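Local coordinates for protein benzoate transport porin BenP (Acinetobacter baumannii AB307-0294, PDB 5DL8) that forms an outer-membrane beta-barrel of the OprD porin family and probably lets small molecules such as benzoate into the cell, at residues T194-R206 / G215-N227. Numbering follows the deposited sequence.
Sequences TKESDGLNYIDLR and GEYYFGNLEDLYN
Glu216 and Arg206 meet on the face of the sheet that also carries Tyr202, Asp204 and Tyr218. Arg206 NH2 comes down 3.0 Å from Glu216 OE2, above the carboxylate plane, in a bent salt bridge (139° at the hydrogen), while Glu216 OE1 lies over one face of the guanidinium. Asp204 OD1 stands 2.6 Å from the same Glu216 OE2, its carboxylate turned 83° against that of Glu216, a separation at which one of the two acids probably holds a proton. Arg206 NE closes the network at 3.3 Å from Asp204 OD2, on its syn lone pair; the arginine thus grips both acids and probably eases their close approach. Farther along this face Tyr218 keeps CG anti to the backbone N (chi1 172°), which leans its ring along the strand toward Gly220 and across Tyr202 at about a right angle; its CE1 lies 3.8 Å from Tyr202 CB. Tyr218 OH lies beside Gly220, near CB of Tyr202 and CD2 of Leu200.

On the reverse face, which also carries Ile203, Leu205, Tyr217 and Phe219, a polar group forms toward the 197-199 loop. There Asn201 ND2 uses both hydrogens within its amide plane, giving one to Asn221 OD1 and the other, 3.0 Å away, to the anti lone pair of Glu223 OE2. Nearer the loop, Ser197 OG donates to Glu223 O at 2.8 Å and accepts from Gly199 N in an ST turn; Lys195 NZ reaches Asp224 O at 3.0 Å.

Between the two faces, strands 200-206 and 215-222 run antiparallel as a beta hairpin of the porin barrel, with paired backbone bonds at Asn201-Asn221, Ile203-Phe219 and Leu205-Tyr217. In the second shell, Arg171 of the adjoining strand 165-176 binds both Asn201 OD1 and Glu223 OE2, and Asn227 OD1 accepts from Asn221 ND2. Arg206 NH2 also bonds Tyr304 OH. The nearby arginines would thus help offset the acidic charge at both ends of the pairing.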
loop_
_atom_site.group_PDB
_atom_site.type_symbol
_atom_site.label_atom_id
_atom_site.label_comp_id
_atom_site.label_asym_id
_atom_site.label_seq_id
_atom_site.Cartn_x
_atom_site.Cartn_y
_atom_site.Cartn_z
ATOM N N THR A 194 9.005 13.936 16.749
ATOM C CA THR A 194 7.751 13.262 16.450
ATOM C C THR A 194 6.500 13.937 17.063
ATOM O O THR A 194 6.530 14.259 18.220
ATOM C CB THR A 194 7.788 11.756 16.842
ATOM O OG1 THR A 194 8.805 11.095 16.047
ATOM C CG2 THR A 194 6.454 11.002 16.430
ATOM N N LYS A 195 5.449 14.147 16.280
ATOM C CA LYS A 195 4.132 14.547 16.738
ATOM C C LYS A 195 3.084 13.552 16.299
ATOM O O LYS A 195 3.119 13.054 15.170
ATOM C CB LYS A 195 3.793 15.862 16.161
ATOM C CG LYS A 195 2.902 16.695 17.095
ATOM C CD LYS A 195 2.015 17.606 16.241
ATOM C CE LYS A 195 1.283 18.713 17.011
ATOM N NZ LYS A 195 0.784 19.720 15.948
ATOM N N GLU A 196 2.136 13.266 17.196
ATOM C CA GLU A 196 1.015 12.329 16.960
ATOM C C GLU A 196 -0.245 13.059 16.608
ATOM O O GLU A 196 -0.416 14.182 17.051
ATOM C CB GLU A 196 0.686 11.583 18.260
ATOM C CG GLU A 196 1.859 10.788 18.848
ATOM C CD GLU A 196 1.498 9.971 20.041
ATOM O OE1 GLU A 196 1.380 10.573 21.107
ATOM O OE2 GLU A 196 1.339 8.752 19.889
ATOM N N SER A 197 -1.140 12.380 15.914
ATOM C CA SER A 197 -2.463 12.867 15.614
ATOM C C SER A 197 -3.525 12.138 16.408
ATOM O O SER A 197 -3.450 10.899 16.575
ATOM C CB SER A 197 -2.709 12.562 14.120
ATOM O OG SER A 197 -4.055 12.861 13.655
ATOM N N ASP A 198 -4.562 12.860 16.825
ATOM C CA ASP A 198 -5.783 12.222 17.328
ATOM C C ASP A 198 -6.615 11.478 16.278
ATOM O O ASP A 198 -7.408 10.585 16.612
ATOM C CB ASP A 198 -6.641 13.196 18.115
ATOM C CG ASP A 198 -5.978 13.628 19.436
ATOM O OD1 ASP A 198 -5.049 12.959 19.937
ATOM O OD2 ASP A 198 -6.383 14.643 19.988
ATOM N N GLY A 199 -6.428 11.750 15.012
ATOM C CA GLY A 199 -7.165 10.954 14.035
ATOM C C GLY A 199 -7.167 11.490 12.628
ATOM O O GLY A 199 -6.862 12.663 12.406
ATOM N N LEU A 200 -7.546 10.591 11.704
ATOM C CA LEU A 200 -7.714 10.857 10.311
ATOM C C LEU A 200 -9.203 10.831 10.015
ATOM O O LEU A 200 -9.835 9.791 10.164
ATOM C CB LEU A 200 -7.003 9.746 9.496
ATOM C CG LEU A 200 -7.231 9.773 8.027
ATOM C CD1 LEU A 200 -6.770 11.095 7.422
ATOM C CD2 LEU A 200 -6.465 8.663 7.324
ATOM N N ASN A 201 -9.737 11.952 9.537
ATOM C CA ASN A 201 -11.145 12.073 9.098
ATOM C C ASN A 201 -11.080 12.190 7.594
ATOM O O ASN A 201 -10.343 13.028 7.055
ATOM C CB ASN A 201 -11.807 13.343 9.693
ATOM C CG ASN A 201 -11.572 13.468 11.207
ATOM O OD1 ASN A 201 -12.021 12.637 11.983
ATOM N ND2 ASN A 201 -10.891 14.528 11.617
ATOM N N TYR A 202 -11.783 11.321 6.915
ATOM C CA TYR A 202 -11.661 11.273 5.445
ATOM C C TYR A 202 -13.007 11.155 4.706
ATOM O O TYR A 202 -13.971 10.684 5.267
ATOM C CB TYR A 202 -10.675 10.131 4.992
ATOM C CG TYR A 202 -11.221 8.754 5.068
ATOM C CD1 TYR A 202 -11.847 8.155 3.950
ATOM C CD2 TYR A 202 -11.075 7.990 6.222
ATOM C CE1 TYR A 202 -12.346 6.884 4.001
ATOM C CE2 TYR A 202 -11.619 6.704 6.254
ATOM C CZ TYR A 202 -12.247 6.156 5.170
ATOM O OH TYR A 202 -12.744 4.848 5.252
ATOM N N ILE A 203 -13.000 11.542 3.441
ATOM C CA ILE A 203 -14.098 11.246 2.446
ATOM C C ILE A 203 -13.455 10.786 1.155
ATOM O O ILE A 203 -12.383 11.326 0.746
ATOM C CB ILE A 203 -15.159 12.380 2.313
ATOM C CG1 ILE A 203 -16.109 12.234 1.088
ATOM C CG2 ILE A 203 -14.497 13.707 2.257
ATOM C CD1 ILE A 203 -17.486 12.872 1.317
ATOM N N ASP A 204 -14.028 9.729 0.547
ATOM C CA ASP A 204 -13.566 9.280 -0.746
ATOM C C ASP A 204 -14.765 9.092 -1.621
ATOM O O ASP A 204 -15.670 8.496 -1.188
ATOM C CB ASP A 204 -12.826 7.972 -0.563
ATOM C CG ASP A 204 -12.277 7.435 -1.827
ATOM O OD1 ASP A 204 -11.214 7.918 -2.239
ATOM O OD2 ASP A 204 -12.899 6.485 -2.374
ATOM N N LEU A 205 -14.756 9.595 -2.847
ATOM C CA LEU A 205 -15.845 9.548 -3.831
ATOM C C LEU A 205 -15.322 8.984 -5.151
ATOM O O LEU A 205 -14.157 9.392 -5.603
ATOM C CB LEU A 205 -16.355 10.969 -4.080
ATOM C CG LEU A 205 -16.947 11.707 -2.899
ATOM C CD1 LEU A 205 -17.495 13.083 -3.306
ATOM C CD2 LEU A 205 -18.114 10.931 -2.268
ATOM N N ARG A 206 -16.040 7.980 -5.677
ATOM C CA ARG A 206 -15.645 7.232 -6.922
ATOM C C ARG A 206 -16.778 7.277 -7.926
ATOM O O ARG A 206 -17.871 6.894 -7.608
ATOM C CB ARG A 206 -15.237 5.772 -6.639
ATOM C CG ARG A 206 -13.820 5.577 -6.102
ATOM C CD ARG A 206 -13.481 4.147 -5.561
ATOM N NE ARG A 206 -12.258 4.293 -4.701
ATOM C CZ ARG A 206 -11.285 3.379 -4.455
ATOM N NH1 ARG A 206 -11.391 2.141 -4.950
ATOM N NH2 ARG A 206 -10.200 3.719 -3.712
ATOM N N GLY A 215 -13.332 8.469 -12.234
ATOM C CA GLY A 215 -12.587 9.431 -11.416
ATOM C C GLY A 215 -12.678 9.155 -9.888
ATOM O O GLY A 215 -13.585 8.547 -9.393
ATOM N N GLU A 216 -11.809 9.728 -9.129
ATOM C CA GLU A 216 -11.842 9.542 -7.664
ATOM C C GLU A 216 -11.479 10.889 -7.034
ATOM O O GLU A 216 -10.551 11.552 -7.475
ATOM C CB GLU A 216 -10.951 8.316 -7.279
ATOM C CG GLU A 216 -10.716 8.193 -5.761
ATOM C CD GLU A 216 -10.016 6.931 -5.320
ATOM O OE1 GLU A 216 -9.566 6.120 -6.182
ATOM O OE2 GLU A 216 -9.853 6.720 -4.080
ATOM N N TYR A 217 -12.224 11.339 -6.054
ATOM C CA TYR A 217 -11.749 12.412 -5.233
ATOM C C TYR A 217 -11.605 11.954 -3.815
ATOM O O TYR A 217 -12.525 11.315 -3.257
ATOM C CB TYR A 217 -12.788 13.532 -5.228
ATOM C CG TYR A 217 -12.489 14.600 -4.204
ATOM C CD1 TYR A 217 -11.427 15.482 -4.391
ATOM C CD2 TYR A 217 -13.229 14.722 -3.057
ATOM C CE1 TYR A 217 -11.094 16.449 -3.411
ATOM C CE2 TYR A 217 -12.995 15.757 -2.141
ATOM C CZ TYR A 217 -11.892 16.597 -2.291
ATOM O OH TYR A 217 -11.570 17.583 -1.355
ATOM N N TYR A 218 -10.519 12.335 -3.159
ATOM C CA TYR A 218 -10.353 11.973 -1.711
ATOM C C TYR A 218 -9.952 13.187 -0.943
ATOM O O TYR A 218 -9.105 13.977 -1.374
ATOM C CB TYR A 218 -9.168 10.950 -1.580
ATOM C CG TYR A 218 -8.714 10.614 -0.193
ATOM C CD1 TYR A 218 -9.276 9.597 0.518
ATOM C CD2 TYR A 218 -7.674 11.319 0.396
ATOM C CE1 TYR A 218 -8.807 9.278 1.816
ATOM C CE2 TYR A 218 -7.223 11.052 1.678
ATOM C CZ TYR A 218 -7.830 10.068 2.393
ATOM O OH TYR A 218 -7.307 9.851 3.643
ATOM N N PHE A 219 -10.445 13.272 0.266
ATOM C CA PHE A 219 -9.989 14.297 1.209
ATOM C C PHE A 219 -9.706 13.627 2.540
ATOM O O PHE A 219 -10.520 12.824 3.068
ATOM C CB PHE A 219 -10.932 15.484 1.402
ATOM C CG PHE A 219 -10.470 16.484 2.501
ATOM C CD1 PHE A 219 -9.360 17.316 2.319
ATOM C CD2 PHE A 219 -11.118 16.561 3.725
ATOM C CE1 PHE A 219 -8.935 18.261 3.329
ATOM C CE2 PHE A 219 -10.686 17.498 4.721
ATOM C CZ PHE A 219 -9.591 18.348 4.493
ATOM N N GLY A 220 -8.511 13.928 3.045
ATOM C CA GLY A 220 -8.102 13.405 4.361
ATOM C C GLY A 220 -7.597 14.491 5.313
ATOM O O GLY A 220 -6.659 15.204 4.980
ATOM N N ASN A 221 -8.226 14.567 6.478
ATOM C CA ASN A 221 -7.836 15.562 7.510
ATOM C C ASN A 221 -7.096 14.740 8.556
ATOM O O ASN A 221 -7.698 14.025 9.376
ATOM C CB ASN A 221 -9.068 16.369 8.052
ATOM C CG ASN A 221 -8.812 17.053 9.381
ATOM O OD1 ASN A 221 -9.573 16.897 10.266
ATOM N ND2 ASN A 221 -7.759 17.743 9.528
ATOM N N LEU A 222 -5.776 14.792 8.485
ATOM C CA LEU A 222 -4.989 14.087 9.469
ATOM C C LEU A 222 -4.756 15.032 10.662
ATOM O O LEU A 222 -3.927 15.826 10.573
ATOM C CB LEU A 222 -3.686 13.522 8.759
ATOM C CG LEU A 222 -2.798 12.572 9.514
ATOM C CD1 LEU A 222 -3.462 11.346 10.101
ATOM C CD2 LEU A 222 -1.645 12.201 8.611
ATOM N N GLU A 223 -5.574 14.989 11.689
ATOM C CA GLU A 223 -5.584 16.085 12.685
ATOM C C GLU A 223 -4.216 16.459 13.227
ATOM O O GLU A 223 -3.464 15.552 13.613
ATOM C CB GLU A 223 -6.516 15.788 13.834
ATOM C CG GLU A 223 -7.993 15.693 13.463
ATOM C CD GLU A 223 -8.884 15.358 14.647
ATOM O OE1 GLU A 223 -8.430 15.467 15.808
ATOM O OE2 GLU A 223 -10.034 14.935 14.434
ATOM N N ASP A 224 -3.861 17.757 13.204
ATOM C CA ASP A 224 -2.602 18.383 13.809
ATOM C C ASP A 224 -1.345 18.081 13.004
ATOM O O ASP A 224 -0.253 18.481 13.365
ATOM C CB ASP A 224 -2.299 17.907 15.269
ATOM C CG ASP A 224 -3.586 17.619 16.132
ATOM O OD1 ASP A 224 -4.207 18.669 16.374
ATOM O OD2 ASP A 224 -3.925 16.364 16.540
ATOM N N LEU A 225 -1.477 17.294 11.923
ATOM C CA LEU A 225 -0.345 17.039 11.011
ATOM C C LEU A 225 -0.549 17.789 9.639
ATOM O O LEU A 225 0.108 18.801 9.372
ATOM C CB LEU A 225 -0.098 15.511 10.874
ATOM C CG LEU A 225 -0.093 14.709 12.198
ATOM C CD1 LEU A 225 0.220 13.215 11.990
ATOM C CD2 LEU A 225 0.985 15.294 13.078
ATOM N N TYR A 226 -1.472 17.330 8.801
ATOM C CA TYR A 226 -1.668 17.891 7.456
ATOM C C TYR A 226 -3.006 17.414 6.851
ATOM O O TYR A 226 -3.634 16.407 7.267
ATOM C CB TYR A 226 -0.454 17.618 6.544
ATOM C CG TYR A 226 -0.135 16.120 6.253
ATOM C CD1 TYR A 226 -0.735 15.441 5.191
ATOM C CD2 TYR A 226 0.848 15.427 6.989
ATOM C CE1 TYR A 226 -0.456 14.057 4.939
ATOM C CE2 TYR A 226 1.158 14.116 6.754
ATOM C CZ TYR A 226 0.506 13.420 5.765
ATOM O OH TYR A 226 0.857 12.112 5.518
ATOM N N ASN A 227 -3.433 18.191 5.901
ATOM C CA ASN A 227 -4.646 17.930 5.098
ATOM C C ASN A 227 -4.301 17.591 3.690
ATOM O O ASN A 227 -3.420 18.171 3.098
ATOM C CB ASN A 227 -5.537 19.168 5.187
ATOM C CG ASN A 227 -6.008 19.403 6.629
ATOM O OD1 ASN A 227 -6.258 18.449 7.380
ATOM N ND2 ASN A 227 -6.034 20.655 7.049
#